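Local coordinates for five-membered-cyclitol-phosphate synthase (Streptomyces citricolor, PDB 6K96), which is a synthase of the myo-inositol-1-phosphate synthase family that binds nicotinamide-adenine-dinucleotide in a Rossmann-type domain joined to a second, mixed beta-sheet domain, at residues R44-G49 / Y345-D349; K67-K73 / P91-V97; G217-R223 / Y258-D264. One frame throughout, in Å; residues are numbered along the deposited sequence.

Contact 1: residues R44-G49 / Y345-D349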
loop_
_atom_site.group_PDB
_atom_site.type_symbol
_atom_site.label_atom_id
_atom_site.label_comp_id
_atom_site.label_asym_id
_atom_site.label_seq_id
_atom_site.Cartn_x
_atom_site.Cartn_y
_atom_site.Cartn_z
ATOM N N ARG B 44 6.265 -29.225 -9.772
ATOM C CA ARG B 44 6.560 -30.548 -10.394
ATOM C C ARG B 44 5.773 -31.612 -9.638
ATOM O O ARG B 44 6.146 -31.968 -8.533
ATOM C CB ARG B 44 8.058 -30.864 -10.315
ATOM C CG ARG B 44 8.948 -29.803 -10.938
ATOM C CD ARG B 44 10.313 -30.348 -11.368
ATOM N NE ARG B 44 11.201 -29.280 -11.796
ATOM C CZ ARG B 44 11.716 -28.355 -10.964
ATOM N NH1 ARG B 44 11.438 -28.382 -9.664
ATOM N NH2 ARG B 44 12.559 -27.426 -11.412
ATOM N N PRO B 45 4.618 -32.076 -10.134
ATOM C CA PRO B 45 3.767 -32.976 -9.367
ATOM C C PRO B 45 4.335 -34.378 -9.164
ATOM O O PRO B 45 3.779 -35.105 -8.372
ATOM C CB PRO B 45 2.485 -33.087 -10.216
ATOM C CG PRO B 45 2.510 -31.913 -11.184
ATOM C CD PRO B 45 3.978 -31.625 -11.385
ATOM N N ARG B 46 5.360 -34.742 -9.919
ATOM C CA ARG B 46 6.107 -35.994 -9.668
ATOM C C ARG B 46 7.597 -35.781 -9.920
ATOM O O ARG B 46 7.944 -34.991 -10.806
ATOM C CB ARG B 46 5.486 -37.154 -10.449
ATOM C CG ARG B 46 4.606 -37.972 -9.513
ATOM C CD ARG B 46 3.542 -38.843 -10.135
ATOM N NE ARG B 46 2.348 -38.853 -9.299
ATOM C CZ ARG B 46 2.258 -39.423 -8.097
ATOM N NH1 ARG B 46 3.292 -40.053 -7.566
ATOM N NH2 ARG B 46 1.107 -39.380 -7.436
ATOM N N ILE B 47 8.418 -36.413 -9.087
ATOM C CA ILE B 47 9.906 -36.451 -9.180
ATOM C C ILE B 47 10.327 -37.895 -8.938
ATOM O O ILE B 47 9.991 -38.455 -7.872
ATOM C CB ILE B 47 10.582 -35.520 -8.161
ATOM C CG1 ILE B 47 9.972 -34.119 -8.172
ATOM C CG2 ILE B 47 12.087 -35.485 -8.415
ATOM C CD1 ILE B 47 10.468 -33.195 -7.060
ATOM N N GLY B 48 11.044 -38.481 -9.896
ATOM C CA GLY B 48 11.181 -39.945 -9.974
ATOM C C GLY B 48 9.921 -40.634 -9.469
ATOM O O GLY B 48 10.047 -41.362 -8.487
ATOM N N GLY B 49 8.749 -40.337 -10.089
ATOM C CA GLY B 49 7.427 -40.975 -9.858
ATOM C C GLY B 49 6.873 -40.741 -8.445
ATOM O O GLY B 49 5.784 -41.283 -8.147
ATOM N N TYR B 345 16.920 -33.181 -13.597
ATOM C CA TYR B 345 15.484 -33.576 -13.378
ATOM C C TYR B 345 15.058 -34.662 -14.378
ATOM O O TYR B 345 14.489 -35.696 -14.005
ATOM C CB TYR B 345 14.515 -32.389 -13.520
ATOM C CG TYR B 345 14.203 -31.731 -12.204
ATOM C CD1 TYR B 345 13.620 -32.474 -11.181
ATOM C CD2 TYR B 345 14.541 -30.408 -11.953
ATOM C CE1 TYR B 345 13.360 -31.918 -9.946
ATOM C CE2 TYR B 345 14.313 -29.838 -10.707
ATOM C CZ TYR B 345 13.681 -30.588 -9.720
ATOM O OH TYR B 345 13.390 -30.061 -8.497
ATOM N N ARG B 346 15.333 -34.403 -15.648
ATOM C CA ARG B 346 14.958 -35.281 -16.798
ATOM C C ARG B 346 15.691 -36.629 -16.659
ATOM O O ARG B 346 14.999 -37.675 -16.750
ATOM C CB ARG B 346 15.255 -34.495 -18.077
ATOM C CG ARG B 346 14.886 -35.181 -19.373
ATOM C CD ARG B 346 15.542 -34.446 -20.532
ATOM N NE ARG B 346 16.985 -34.318 -20.389
ATOM C CZ ARG B 346 17.878 -35.324 -20.487
ATOM N NH1 ARG B 346 17.515 -36.586 -20.720
ATOM N NH2 ARG B 346 19.158 -35.039 -20.335
ATOM N N GLN B 347 17.012 -36.604 -16.390
ATOM C CA GLN B 347 17.816 -37.838 -16.182
ATOM C C GLN B 347 17.285 -38.581 -14.946
ATOM O O GLN B 347 17.117 -39.800 -15.018
ATOM C CB GLN B 347 19.314 -37.517 -16.118
ATOM C CG GLN B 347 19.932 -37.193 -17.481
ATOM C CD GLN B 347 21.420 -36.921 -17.414
ATOM O OE1 GLN B 347 21.990 -36.300 -18.315
ATOM N NE2 GLN B 347 22.068 -37.376 -16.344
ATOM N N LEU B 348 16.971 -37.871 -13.865
ATOM C CA LEU B 348 16.574 -38.511 -12.586
ATOM C C LEU B 348 15.243 -39.234 -12.764
ATOM O O LEU B 348 15.103 -40.372 -12.253
ATOM C CB LEU B 348 16.453 -37.461 -11.479
ATOM C CG LEU B 348 16.005 -37.994 -10.124
ATOM C CD1 LEU B 348 16.901 -39.146 -9.674
ATOM C CD2 LEU B 348 16.010 -36.864 -9.108
ATOM N N ASP B 349 14.292 -38.569 -13.427
ATOM C CA ASP B 349 12.930 -39.096 -13.695
ATOM C C ASP B 349 13.047 -40.326 -14.609
ATOM O O ASP B 349 12.368 -41.359 -14.354
ATOM C CB ASP B 349 12.042 -38.008 -14.318
ATOM C CG ASP B 349 11.471 -36.985 -13.340
ATOM O OD1 ASP B 349 11.239 -37.353 -12.161
ATOM O OD2 ASP B 349 11.276 -35.810 -13.761
#
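Arg44 opens the contact by laying its guanidinium flat on the ring of Tyr345, a stack with centres 3.6 Å apart and planes 21° from each other. Its chain, extended from CG to NE, crosses the tyrosine side chain at about a right angle, and CD joins in through a CH-pi contact over the same ring, 3.8 Å from the centroid. The stack is shifted toward the hydroxyl-bearing side of the ring, bringing NH1 close to the hydroxyl, but the angle there is too poor for a hydrogen bond. The charge of Arg44 is met instead by a salt bridge to Asp302, whose carboxylate also makes a weak hydrogen bond with the OH of Tyr345, so one acid tethers both partners of the stack. The far end of the Arg46 side chain leads off from the helix. Its NH1 donates to Gly49 O at 2.8 Å, with the oxygen near the guanidinium plane; NH1 also forms a salt bridge with Asp54, and NE one with Glu36. Ile47 brings its CG2 branch to the edge of the Tyr345 ring, 4.1 Å from CE1, and the same methyl lies 4.2 Å from CD2 of Leu348. At Gly48 the chain bends with positive phi and offers its N-H to Asp349 OD1 (a short 2.5 Å whose exact value is doubtful; N-H...O angle 139°), which is approached nearly along its C-O axis. Asp349 reaches this amide with CG anti to its own carbonyl carbon (chi1 -79°). The contact thus seats the turn between the short antiparallel strands 46-47 and 50-51 on the C-terminal helix 338-353. Helix 292-313 packs against both partners, touching Ile47 through Asp302 and Arg305, Tyr345 through Ile306 and Leu348 through Ala309.

Contact 2: residues K67-K73 / P91-V97; sequences KVGVPFK and PDPGFSV. With NAD (nicotinamide-adenine-dinucleotide), chain G.
Gly69 N donates to Val97 O (2.8 Å) and Val97 N to Val70 O (3.0 Å), binding the type II turn Lys67-Val70 to segment 91-97, while a weak bond from Phe72 N to Phe95 O follows a single bridge between Pro71 and Ser96. Val97 pushes its CB against Lys67 O at 3.1 Å. Phe72 and Phe95 lie side by side and point the same way; their planes are 27° apart but slid, leaving little overlap, and CZ of Phe95 comes 3.5 Å from CD1 of Phe72. CB of Phe72 sits over the Phe95 face, off centre. This reach depends on Phe95 turning CG between its backbone N and carbonyl carbon (chi1 77°). Pro93 adds CG at 3.9 Å from CD2 of Phe72, and Lys73 rests its CG 3.4 Å from Pro91 O. The Phe72 ring also stacks on Phe57 and meets Phe20 edge-to-face. From the turn, the extended chain of Lys67 carries NZ to O3B of NAD (2.5 Å), with Val12 O and Asn81 OD1 as further acceptors. The bonds of the turn and Val97 against Lys67 O are consistent with a well-placed base for a lysine whose ammonium donates to a cofactor ribose hydroxyl.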
loop_
_atom_site.group_PDB
_atom_site.type_symbol
_atom_site.label_atom_id
_atom_site.label_comp_id
_atom_site.label_asym_id
_atom_site.label_seq_id
_atom_site.Cartn_x
_atom_site.Cartn_y
_atom_site.Cartn_z
ATOM N N LYS B 67 7.498 -31.564 22.815
ATOM C CA LYS B 67 7.689 -32.390 21.595
ATOM C C LYS B 67 8.314 -33.752 21.916
ATOM O O LYS B 67 7.963 -34.702 21.204
ATOM C CB LYS B 67 8.487 -31.596 20.559
ATOM C CG LYS B 67 7.912 -30.212 20.267
ATOM C CD LYS B 67 8.165 -29.703 18.847
ATOM C CE LYS B 67 7.828 -28.239 18.650
ATOM N NZ LYS B 67 8.668 -27.625 17.608
ATOM N N VAL B 68 9.178 -33.868 22.929
ATOM C CA VAL B 68 9.913 -35.138 23.223
ATOM C C VAL B 68 8.962 -36.157 23.883
ATOM O O VAL B 68 8.259 -35.814 24.876
ATOM C CB VAL B 68 11.177 -34.881 24.075
ATOM C CG1 VAL B 68 11.811 -36.185 24.542
ATOM C CG2 VAL B 68 12.209 -34.037 23.331
ATOM N N GLY B 69 8.914 -37.373 23.328
ATOM C CA GLY B 69 8.081 -38.486 23.833
ATOM C C GLY B 69 6.590 -38.245 23.653
ATOM O O GLY B 69 5.772 -39.058 24.166
ATOM N N VAL B 70 6.250 -37.211 22.888
ATOM C CA VAL B 70 4.889 -36.984 22.350
ATOM C C VAL B 70 4.762 -37.700 20.994
ATOM O O VAL B 70 5.695 -37.752 20.181
ATOM C CB VAL B 70 4.619 -35.471 22.270
ATOM C CG1 VAL B 70 3.235 -35.187 21.723
ATOM C CG2 VAL B 70 4.798 -34.811 23.617
ATOM N N PRO B 71 3.606 -38.328 20.718
ATOM C CA PRO B 71 3.367 -38.913 19.399
ATOM C C PRO B 71 3.381 -37.819 18.313
ATOM O O PRO B 71 2.835 -36.734 18.521
ATOM C CB PRO B 71 1.999 -39.612 19.510
ATOM C CG PRO B 71 1.686 -39.650 20.999
ATOM C CD PRO B 71 2.486 -38.534 21.649
ATOM N N PHE B 72 4.024 -38.141 17.191
ATOM C CA PHE B 72 4.392 -37.209 16.096
ATOM C C PHE B 72 3.217 -36.302 15.765
ATOM O O PHE B 72 3.363 -35.081 15.804
ATOM C CB PHE B 72 4.799 -38.021 14.862
ATOM C CG PHE B 72 5.315 -37.187 13.726
ATOM C CD1 PHE B 72 6.552 -36.558 13.808
ATOM C CD2 PHE B 72 4.559 -37.001 12.588
ATOM C CE1 PHE B 72 7.024 -35.781 12.754
ATOM C CE2 PHE B 72 5.031 -36.231 11.536
ATOM C CZ PHE B 72 6.260 -35.624 11.618
ATOM N N LYS B 73 2.081 -36.930 15.452
ATOM C CA LYS B 73 0.779 -36.291 15.149
ATOM C C LYS B 73 0.544 -35.086 16.060
ATOM O O LYS B 73 0.051 -34.074 15.555
ATOM C CB LYS B 73 -0.354 -37.306 15.321
ATOM C CG LYS B 73 -1.558 -37.034 14.427
ATOM C CD LYS B 73 -2.865 -36.949 15.162
ATOM C CE LYS B 73 -3.140 -35.603 15.802
ATOM N NZ LYS B 73 -4.095 -35.765 16.927
ATOM N N PRO B 91 -3.472 -38.158 9.913
ATOM C CA PRO B 91 -3.341 -39.559 10.295
ATOM C C PRO B 91 -2.321 -39.724 11.431
ATOM O O PRO B 91 -1.500 -38.848 11.603
ATOM C CB PRO B 91 -2.821 -40.236 9.012
ATOM C CG PRO B 91 -2.060 -39.147 8.295
ATOM C CD PRO B 91 -2.780 -37.872 8.662
ATOM N N ASP B 92 -2.408 -40.823 12.177
ATOM C CA ASP B 92 -1.429 -41.151 13.236
ATOM C C ASP B 92 -0.431 -42.131 12.637
ATOM O O ASP B 92 -0.797 -43.257 12.322
ATOM C CB ASP B 92 -2.132 -41.637 14.502
ATOM C CG ASP B 92 -1.290 -41.377 15.734
ATOM O OD1 ASP B 92 -0.317 -42.143 15.930
ATOM O OD2 ASP B 92 -1.587 -40.385 16.458
ATOM N N PRO B 93 0.849 -41.734 12.446
ATOM C CA PRO B 93 1.841 -42.616 11.832
ATOM C C PRO B 93 2.367 -43.672 12.811
ATOM O O PRO B 93 3.070 -44.536 12.343
ATOM C CB PRO B 93 2.966 -41.678 11.385
ATOM C CG PRO B 93 2.843 -40.466 12.299
ATOM C CD PRO B 93 1.424 -40.444 12.844
ATOM N N GLY B 94 2.049 -43.550 14.112
ATOM C CA GLY B 94 2.191 -44.632 15.109
ATOM C C GLY B 94 3.488 -44.604 15.901
ATOM O O GLY B 94 3.675 -45.518 16.710
ATOM N N PHE B 95 4.357 -43.619 15.681
ATOM C CA PHE B 95 5.638 -43.459 16.423
ATOM C C PHE B 95 5.611 -42.177 17.262
ATOM O O PHE B 95 4.586 -41.427 17.290
ATOM C CB PHE B 95 6.839 -43.496 15.474
ATOM C CG PHE B 95 7.086 -42.230 14.686
ATOM C CD1 PHE B 95 6.431 -41.986 13.486
ATOM C CD2 PHE B 95 8.002 -41.290 15.132
ATOM C CE1 PHE B 95 6.661 -40.816 12.773
ATOM C CE2 PHE B 95 8.235 -40.125 14.419
ATOM C CZ PHE B 95 7.572 -39.891 13.241
ATOM N N SER B 96 6.706 -41.943 17.977
ATOM C CA SER B 96 6.840 -40.837 18.952
ATOM C C SER B 96 8.174 -40.138 18.719
ATOM O O SER B 96 9.141 -40.829 18.289
ATOM C CB SER B 96 6.708 -41.343 20.361
ATOM O OG SER B 96 5.578 -40.772 20.979
ATOM N N VAL B 97 8.229 -38.840 19.030
ATOM C CA VAL B 97 9.454 -38.009 18.859
ATOM C C VAL B 97 10.503 -38.500 19.865
ATOM O O VAL B 97 10.251 -38.373 21.081
ATOM C CB VAL B 97 9.173 -36.503 19.018
ATOM C CG1 VAL B 97 10.429 -35.655 18.818
ATOM C CG2 VAL B 97 8.061 -36.034 18.089
HETATM P PA NAD G . 11.266 -23.933 14.003
HETATM O O1A NAD G . 11.879 -23.012 14.986
HETATM O O2A NAD G . 9.767 -23.867 13.899
HETATM O O5B NAD G . 11.741 -25.433 14.115
HETATM C C5B NAD G . 12.933 -25.633 14.910
HETATM C C4B NAD G . 12.803 -26.925 15.671
HETATM O O4B NAD G . 14.103 -27.492 16.048
HETATM C C3B NAD G . 12.032 -26.771 16.985
HETATM O O3B NAD G . 11.131 -27.864 17.109
HETATM C C2B NAD G . 13.146 -26.885 18.023
HETATM O O2B NAD G . 12.482 -27.164 19.222
HETATM C C1B NAD G . 13.959 -28.004 17.365
HETATM N N9A NAD G . 15.288 -28.269 17.881
HETATM C C8A NAD G . 16.092 -27.323 18.469
HETATM N N7A NAD G . 17.287 -27.777 18.767
HETATM C C5A NAD G . 17.290 -29.094 18.322
HETATM C C6A NAD G . 18.286 -30.091 18.355
HETATM N N6A NAD G . 19.502 -29.876 18.844
HETATM N N1A NAD G . 17.996 -31.296 17.792
HETATM C C2A NAD G . 16.755 -31.473 17.302
HETATM N N3A NAD G . 15.742 -30.612 17.238
HETATM C C4A NAD G . 16.067 -29.414 17.760
HETATM O O3 NAD G . 11.876 -23.573 12.583
HETATM P PN NAD G . 11.200 -23.663 11.126
HETATM O O1N NAD G . 10.678 -25.038 10.958
HETATM O O2N NAD G . 10.353 -22.429 11.055
HETATM O O5D NAD G . 12.505 -23.494 10.193
HETATM C C5D NAD G . 13.574 -24.519 10.319
HETATM C C4D NAD G . 14.826 -24.017 9.661
HETATM O O4D NAD G . 14.642 -23.830 8.239
HETATM C C3D NAD G . 15.295 -22.667 10.221
HETATM O O3D NAD G . 16.706 -22.696 10.261
HETATM C C2D NAD G . 14.918 -21.690 9.111
HETATM O O2D NAD G . 15.729 -20.538 8.977
HETATM C C1D NAD G . 15.167 -22.546 7.871
HETATM N N1N NAD G . 14.493 -21.929 6.689
HETATM C C2N NAD G . 13.111 -21.553 6.790
HETATM C C3N NAD G . 12.489 -20.809 5.801
HETATM C C7N NAD G . 11.015 -20.488 5.964
HETATM O O7N NAD G . 10.382 -20.989 6.885
HETATM N N7N NAD G . 10.455 -19.651 5.095
HETATM C C4N NAD G . 13.268 -20.404 4.718
HETATM C C5N NAD G . 14.547 -20.919 4.547
HETATM C C6N NAD G . 15.170 -21.603 5.575
#

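Contact 3: residues G217-R223 / Y258-D264; sequences GGNEDFR and YVAHLKD. With NAD (nicotinamide-adenine-dinucleotide), chain G.
Val259 N donates to Gly217 O at 2.7 Å, continuing the parallel pairing of Gly217 with Tyr258. Asn219 ND2 donates to Asp264 OD1 at 2.9 Å; the acceptor lies in the amide plane, but the carboxylate is met on its anti side, 31° out of plane. That oxygen also receives Ser293 OG, and OD2 is held by Gln291, so the acid is gripped at both oxygens. Asn219 is also the N-cap of helix 220-225: with CG between its backbone N and carbonyl carbon (chi1 57°), its OD1 accepts from Phe222 N at 2.9 Å.

The aromatic contacts centre on Tyr258. The Arg223 guanidinium makes an off-centre cation-pi contact over one face of its ring, CZ 4.0 Å from the centroid and the planes 42° apart. Phe222 CD1 approaches the edge of that ring, 4.0 Å from Tyr258 CD1, as the two side chains slide past each other in opposite directions.

Close backbone packing fills the space between. Gly218 CA lies 3.4 Å from Val259 O, a CA-H...O contact, and Gly217 N sits over the centre of the Phe222 ring.

Beyond the cap, Asp221 OD1 accepts from the ribose hydroxyl O2D of NAD at 2.6 Å. The whole is a strand-to-helix turn, capped by asparagine at the N-terminus of helix 220-225, that lines the dinucleotide pocket beside the sodium site of Asn15 and Ser293.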
loop_
_atom_site.group_PDB
_atom_site.type_symbol
_atom_site.label_atom_id
_atom_site.label_comp_id
_atom_site.label_asym_id
_atom_site.label_seq_id
_atom_site.Cartn_x
_atom_site.Cartn_y
_atom_site.Cartn_z
ATOM N N GLY B 217 7.666 -10.799 11.375
ATOM C CA GLY B 217 7.343 -12.214 11.571
ATOM C C GLY B 217 6.909 -12.440 12.994
ATOM O O GLY B 217 6.979 -11.466 13.806
ATOM N N GLY B 218 6.510 -13.661 13.330
ATOM C CA GLY B 218 6.014 -13.986 14.683
ATOM C C GLY B 218 6.202 -15.428 15.069
ATOM O O GLY B 218 5.482 -15.852 15.920
ATOM N N ASN B 219 7.155 -16.139 14.472
ATOM C CA ASN B 219 7.469 -17.554 14.799
ATOM C C ASN B 219 8.869 -17.682 15.404
ATOM O O ASN B 219 9.643 -16.713 15.448
ATOM C CB ASN B 219 7.335 -18.494 13.588
ATOM C CG ASN B 219 8.170 -18.133 12.382
ATOM O OD1 ASN B 219 9.159 -17.412 12.488
ATOM N ND2 ASN B 219 7.732 -18.569 11.219
ATOM N N GLU B 220 9.185 -18.886 15.864
ATOM C CA GLU B 220 10.471 -19.206 16.504
ATOM C C GLU B 220 11.572 -18.920 15.477
ATOM O O GLU B 220 12.593 -18.329 15.912
ATOM C CB GLU B 220 10.423 -20.616 17.084
ATOM C CG GLU B 220 10.928 -20.705 18.529
ATOM C CD GLU B 220 10.383 -19.719 19.571
ATOM O OE1 GLU B 220 9.147 -19.464 19.577
ATOM O OE2 GLU B 220 11.221 -19.201 20.400
ATOM N N ASP B 221 11.403 -19.218 14.183
ATOM C CA ASP B 221 12.500 -18.980 13.198
ATOM C C ASP B 221 12.857 -17.493 13.273
ATOM O O ASP B 221 14.076 -17.145 13.490
ATOM C CB ASP B 221 12.214 -19.464 11.767
ATOM C CG ASP B 221 13.307 -19.211 10.720
ATOM O OD1 ASP B 221 14.475 -19.518 11.033
ATOM O OD2 ASP B 221 13.028 -18.684 9.583
ATOM N N PHE B 222 11.858 -16.635 13.161
ATOM C CA PHE B 222 12.091 -15.179 13.066
ATOM C C PHE B 222 12.710 -14.663 14.380
ATOM O O PHE B 222 13.617 -13.826 14.313
ATOM C CB PHE B 222 10.780 -14.509 12.659
ATOM C CG PHE B 222 10.883 -13.048 12.350
ATOM C CD1 PHE B 222 10.799 -12.130 13.363
ATOM C CD2 PHE B 222 11.089 -12.610 11.073
ATOM C CE1 PHE B 222 10.936 -10.771 13.117
ATOM C CE2 PHE B 222 11.172 -11.254 10.812
ATOM C CZ PHE B 222 11.139 -10.346 11.839
ATOM N N ARG B 223 12.183 -15.115 15.511
ATOM C CA ARG B 223 12.689 -14.867 16.891
ATOM C C ARG B 223 14.179 -15.295 17.022
ATOM O O ARG B 223 14.989 -14.511 17.563
ATOM C CB ARG B 223 11.798 -15.596 17.903
ATOM C CG ARG B 223 11.490 -14.762 19.142
ATOM C CD ARG B 223 11.227 -15.472 20.468
ATOM N NE ARG B 223 9.884 -15.066 20.882
ATOM C CZ ARG B 223 9.528 -13.839 21.312
ATOM N NH1 ARG B 223 10.423 -12.870 21.427
ATOM N NH2 ARG B 223 8.276 -13.575 21.656
ATOM N N TYR B 258 9.207 -8.084 15.558
ATOM C CA TYR B 258 8.578 -9.376 15.860
ATOM C C TYR B 258 7.153 -9.055 16.312
ATOM O O TYR B 258 6.973 -8.366 17.343
ATOM C CB TYR B 258 9.367 -10.142 16.909
ATOM C CG TYR B 258 8.660 -11.364 17.400
ATOM C CD1 TYR B 258 8.761 -12.560 16.725
ATOM C CD2 TYR B 258 7.880 -11.327 18.538
ATOM C CE1 TYR B 258 8.158 -13.708 17.207
ATOM C CE2 TYR B 258 7.216 -12.448 19.004
ATOM C CZ TYR B 258 7.335 -13.639 18.323
ATOM O OH TYR B 258 6.679 -14.748 18.785
ATOM N N VAL B 259 6.155 -9.518 15.540
ATOM C CA VAL B 259 4.724 -9.217 15.832
ATOM C C VAL B 259 4.031 -10.532 16.123
ATOM O O VAL B 259 3.916 -11.374 15.235
ATOM C CB VAL B 259 4.097 -8.410 14.700
ATOM C CG1 VAL B 259 2.587 -8.189 14.859
ATOM C CG2 VAL B 259 4.864 -7.096 14.599
ATOM N N ALA B 260 3.636 -10.681 17.376
ATOM C CA ALA B 260 3.290 -11.975 17.975
ATOM C C ALA B 260 2.096 -12.544 17.207
ATOM O O ALA B 260 2.190 -13.734 16.861
ATOM C CB ALA B 260 3.040 -11.801 19.461
ATOM N N HIS B 261 1.089 -11.697 16.914
ATOM C CA HIS B 261 -0.194 -12.100 16.257
ATOM C C HIS B 261 0.004 -12.419 14.763
ATOM O O HIS B 261 -0.954 -12.837 14.182
ATOM C CB HIS B 261 -1.288 -11.029 16.459
ATOM C CG HIS B 261 -1.107 -9.796 15.626
ATOM N ND1 HIS B 261 -0.723 -8.591 16.170
ATOM C CD2 HIS B 261 -1.251 -9.579 14.296
ATOM C CE1 HIS B 261 -0.609 -7.694 15.205
ATOM N NE2 HIS B 261 -0.897 -8.281 14.042
ATOM N N LEU B 262 1.160 -12.171 14.150
ATOM C CA LEU B 262 1.494 -12.735 12.813
ATOM C C LEU B 262 1.774 -14.239 12.875
ATOM O O LEU B 262 1.653 -14.858 11.808
ATOM C CB LEU B 262 2.687 -12.037 12.169
ATOM C CG LEU B 262 2.428 -10.603 11.693
ATOM C CD1 LEU B 262 3.640 -10.016 10.953
ATOM C CD2 LEU B 262 1.246 -10.541 10.796
ATOM N N LYS B 263 2.218 -14.796 14.007
ATOM C CA LYS B 263 2.571 -16.242 14.106
ATOM C C LYS B 263 3.519 -16.628 12.958
ATOM O O LYS B 263 4.516 -15.938 12.736
ATOM C CB LYS B 263 1.271 -17.066 14.123
ATOM C CG LYS B 263 0.528 -16.986 15.452
ATOM C CD LYS B 263 -0.997 -16.959 15.380
ATOM C CE LYS B 263 -1.690 -17.290 16.699
ATOM N NZ LYS B 263 -1.564 -18.737 17.051
ATOM N N ASP B 264 3.205 -17.689 12.211
ATOM C CA ASP B 264 4.028 -18.180 11.066
ATOM C C ASP B 264 3.826 -17.341 9.805
ATOM O O ASP B 264 4.518 -17.658 8.850
ATOM C CB ASP B 264 3.796 -19.646 10.744
ATOM C CG ASP B 264 4.688 -20.202 9.655
ATOM O OD1 ASP B 264 5.947 -20.349 9.855
ATOM O OD2 ASP B 264 4.140 -20.486 8.586
HETATM P PA NAD G . 11.266 -23.933 14.003
HETATM O O1A NAD G . 11.879 -23.012 14.986
HETATM O O2A NAD G . 9.767 -23.867 13.899
HETATM O O5B NAD G . 11.741 -25.433 14.115
HETATM C C5B NAD G . 12.933 -25.633 14.910
HETATM C C4B NAD G . 12.803 -26.925 15.671
HETATM O O4B NAD G . 14.103 -27.492 16.048
HETATM C C3B NAD G . 12.032 -26.771 16.985
HETATM O O3B NAD G . 11.131 -27.864 17.109
HETATM C C2B NAD G . 13.146 -26.885 18.023
HETATM O O2B NAD G . 12.482 -27.164 19.222
HETATM C C1B NAD G . 13.959 -28.004 17.365
HETATM N N9A NAD G . 15.288 -28.269 17.881
HETATM C C8A NAD G . 16.092 -27.323 18.469
HETATM N N7A NAD G . 17.287 -27.777 18.767
HETATM C C5A NAD G . 17.290 -29.094 18.322
HETATM C C6A NAD G . 18.286 -30.091 18.355
HETATM N N6A NAD G . 19.502 -29.876 18.844
HETATM N N1A NAD G . 17.996 -31.296 17.792
HETATM C C2A NAD G . 16.755 -31.473 17.302
HETATM N N3A NAD G . 15.742 -30.612 17.238
HETATM C C4A NAD G . 16.067 -29.414 17.760
HETATM O O3 NAD G . 11.876 -23.573 12.583
HETATM P PN NAD G . 11.200 -23.663 11.126
HETATM O O1N NAD G . 10.678 -25.038 10.958
HETATM O O2N NAD G . 10.353 -22.429 11.055
HETATM O O5D NAD G . 12.505 -23.494 10.193
HETATM C C5D NAD G . 13.574 -24.519 10.319
HETATM C C4D NAD G . 14.826 -24.017 9.661
HETATM O O4D NAD G . 14.642 -23.830 8.239
HETATM C C3D NAD G . 15.295 -22.667 10.221
HETATM O O3D NAD G . 16.706 -22.696 10.261
HETATM C C2D NAD G . 14.918 -21.690 9.111
HETATM O O2D NAD G . 15.729 -20.538 8.977
HETATM C C1D NAD G . 15.167 -22.546 7.871
HETATM N N1N NAD G . 14.493 -21.929 6.689
HETATM C C2N NAD G . 13.111 -21.553 6.790
HETATM C C3N NAD G . 12.489 -20.809 5.801
HETATM C C7N NAD G . 11.015 -20.488 5.964
HETATM O O7N NAD G . 10.382 -20.989 6.885
HETATM N N7N NAD G . 10.455 -19.651 5.095
HETATM C C4N NAD G . 13.268 -20.404 4.718
HETATM C C5N NAD G . 14.547 -20.919 4.547
HETATM C C6N NAD G . 15.170 -21.603 5.575
#

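Contacts 2 and 3 follow one another along the chain, and both are nested inside the long loop closed by contact 1, which brings the C-terminal helix 338-353 back to the early segment 44-49. Contact 2 flanks the parallel sheet of the Rossmann-type domain, just before its edge strand 98-99, whereas contact 3 lies at one end of the mixed sheet, where strands 207-217 and 255-258 finish. Their centres are about 25 Å apart, and NAD joins them: Lys67 holds one ribose and Asp221 the other. Contact 1 stands apart, its centre about 30 Å from that of contact 2 and about 35 Å from that of contact 3, on the opposite side of the chain's centre from the latter.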